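Local structure of methyltransferase (Streptococcus pyogenes, 2ESR) at residues L36-G41 with V104-P109. The protein probably transfers methyl groups from S-adenosylmethionine, through a Rossmann-like methyltransferase fold, to a substrate not yet established. Numbering follows the deposited sequence.
Sequences LDLFAG and VFLDPP
F105 N donates to L36 O (2.8 Å, nearly straight at 163°), and one step on L38 N reaches F105 O over 3.1 Å in a more bent bond; together they pair strands 36-38 and 104-106 in parallel. The face of the leucines and V104 is ordinary buried aliphatic packing, with L38 CD1 3.6 Å from L106 CD2 and the two side chains side by side. On the other face the buried carboxylate of D37 crosses beside F105, OD1 3.7 Å from its CB, its OD2 weakly hydrogen-bonded to A46 N in the first turn of helix 44-51; F105 CG, set beside its own backbone N (chi1 -72°), carries the ring away. Packing is tightest beyond the strands: P108 CB sits 3.3 Å from the F39 ring centroid, almost on the normal, the rigid proline offering a C-H to the pi face. D107 and P109 form the looser, solvent side. D107-P109 match the start of the (D/N)PPY motif of N-methyltransferases, and 36-41 runs into what is probably the glycine-rich turn. Strand 56-60 flanks 36-38 and strand 132-139 flanks 104-106; helix 111-124 covers the leucine face, helix 44-51 that of D37 and F105.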
loop_
_atom_site.group_PDB
_atom_site.type_symbol
_atom_site.label_atom_id
_atom_site.label_comp_id
_atom_site.label_asym_id
_atom_site.label_seq_id
_atom_site.Cartn_x
_atom_site.Cartn_y
_atom_site.Cartn_z
ATOM N N LEU A 36 -9.607 -1.493 -2.203
ATOM C CA LEU A 36 -9.439 -0.231 -1.489
ATOM C C LEU A 36 -10.541 -0.205 -0.436
ATOM O O LEU A 36 -11.721 -0.297 -0.769
ATOM C CB LEU A 36 -9.591 0.978 -2.420
ATOM C CG LEU A 36 -9.603 2.342 -1.706
ATOM C CD1 LEU A 36 -8.298 2.555 -0.951
ATOM C CD2 LEU A 36 -9.799 3.451 -2.721
ATOM N N ASP A 37 -10.155 -0.101 0.830
ATOM C CA ASP A 37 -11.123 -0.066 1.918
ATOM C C ASP A 37 -10.972 1.279 2.618
ATOM O O ASP A 37 -10.080 1.461 3.449
ATOM C CB ASP A 37 -10.848 -1.204 2.904
ATOM C CG ASP A 37 -12.017 -1.474 3.837
ATOM O OD1 ASP A 37 -12.857 -0.569 4.030
ATOM O OD2 ASP A 37 -12.086 -2.597 4.387
ATOM N N LEU A 38 -11.839 2.220 2.263
ATOM C CA LEU A 38 -11.818 3.549 2.850
ATOM C C LEU A 38 -12.715 3.505 4.086
ATOM O O LEU A 38 -13.729 2.807 4.096
ATOM C CB LEU A 38 -12.335 4.575 1.836
ATOM C CG LEU A 38 -11.480 4.709 0.571
ATOM C CD1 LEU A 38 -12.134 5.696 -0.394
ATOM C CD2 LEU A 38 -10.082 5.185 0.947
ATOM N N PHE A 39 -12.344 4.257 5.116
ATOM C CA PHE A 39 -13.091 4.262 6.372
ATOM C C PHE A 39 -13.141 2.787 6.770
ATOM O O PHE A 39 -14.191 2.256 7.125
ATOM C CB PHE A 39 -14.512 4.803 6.163
ATOM C CG PHE A 39 -14.576 6.046 5.308
ATOM C CD1 PHE A 39 -14.820 5.951 3.939
ATOM C CD2 PHE A 39 -14.385 7.305 5.869
ATOM C CE1 PHE A 39 -14.872 7.095 3.141
ATOM C CE2 PHE A 39 -14.436 8.456 5.079
ATOM C CZ PHE A 39 -14.680 8.348 3.712
ATOM N N ALA A 40 -11.978 2.144 6.710
ATOM C CA ALA A 40 -11.824 0.715 6.971
ATOM C C ALA A 40 -12.345 0.101 8.268
ATOM O O ALA A 40 -12.685 -1.084 8.289
ATOM C CB ALA A 40 -10.367 0.329 6.781
ATOM N N GLY A 41 -12.402 0.879 9.344
ATOM C CA GLY A 41 -12.884 0.338 10.605
ATOM C C GLY A 41 -11.976 -0.763 11.123
ATOM O O GLY A 41 -10.812 -0.511 11.425
ATOM N N VAL A 104 -13.841 -1.637 -4.155
ATOM C CA VAL A 104 -13.752 -0.574 -3.176
ATOM C C VAL A 104 -14.857 -0.738 -2.144
ATOM O O VAL A 104 -16.012 -0.942 -2.500
ATOM C CB VAL A 104 -13.901 0.808 -3.867
ATOM C CG1 VAL A 104 -13.818 1.927 -2.840
ATOM C CG2 VAL A 104 -12.812 0.978 -4.925
ATOM N N PHE A 105 -14.492 -0.675 -0.871
ATOM C CA PHE A 105 -15.470 -0.779 0.201
ATOM C C PHE A 105 -15.624 0.588 0.846
ATOM O O PHE A 105 -14.628 1.221 1.208
ATOM C CB PHE A 105 -15.022 -1.798 1.250
ATOM C CG PHE A 105 -15.109 -3.225 0.781
ATOM C CD1 PHE A 105 -16.340 -3.803 0.518
ATOM C CD2 PHE A 105 -13.958 -3.975 0.573
ATOM C CE1 PHE A 105 -16.428 -5.119 0.044
ATOM C CE2 PHE A 105 -14.031 -5.291 0.102
ATOM C CZ PHE A 105 -15.269 -5.862 -0.165
ATOM N N LEU A 106 -16.870 1.038 0.988
ATOM C CA LEU A 106 -17.154 2.343 1.583
ATOM C C LEU A 106 -18.238 2.240 2.646
ATOM O O LEU A 106 -19.365 1.837 2.359
ATOM C CB LEU A 106 -17.634 3.341 0.521
ATOM C CG LEU A 106 -16.784 3.644 -0.711
ATOM C CD1 LEU A 106 -17.501 4.713 -1.540
ATOM C CD2 LEU A 106 -15.394 4.138 -0.306
ATOM N N ASP A 107 -17.885 2.602 3.872
ATOM C CA ASP A 107 -18.832 2.604 4.993
ATOM C C ASP A 107 -18.375 3.780 5.844
ATOM O O ASP A 107 -17.749 3.605 6.890
ATOM C CB ASP A 107 -18.750 1.302 5.794
ATOM C CG ASP A 107 -19.794 1.239 6.901
ATOM O OD1 ASP A 107 -19.995 0.154 7.489
ATOM O OD2 ASP A 107 -20.410 2.289 7.186
ATOM N N PRO A 108 -18.690 5.006 5.400
ATOM C CA PRO A 108 -18.293 6.214 6.113
ATOM C C PRO A 108 -19.354 6.881 6.968
ATOM O O PRO A 108 -20.521 6.486 6.964
ATOM C CB PRO A 108 -17.870 7.125 4.976
ATOM C CG PRO A 108 -18.964 6.854 3.960
ATOM C CD PRO A 108 -19.251 5.349 4.076
ATOM N N PRO A 109 -18.939 7.897 7.737
ATOM C CA PRO A 109 -19.839 8.663 8.600
ATOM C C PRO A 109 -20.548 9.570 7.593
ATOM O O PRO A 109 -20.028 9.776 6.489
ATOM C CB PRO A 109 -18.880 9.422 9.511
ATOM C CG PRO A 109 -17.688 9.619 8.644
ATOM C CD PRO A 109 -17.538 8.265 8.001
#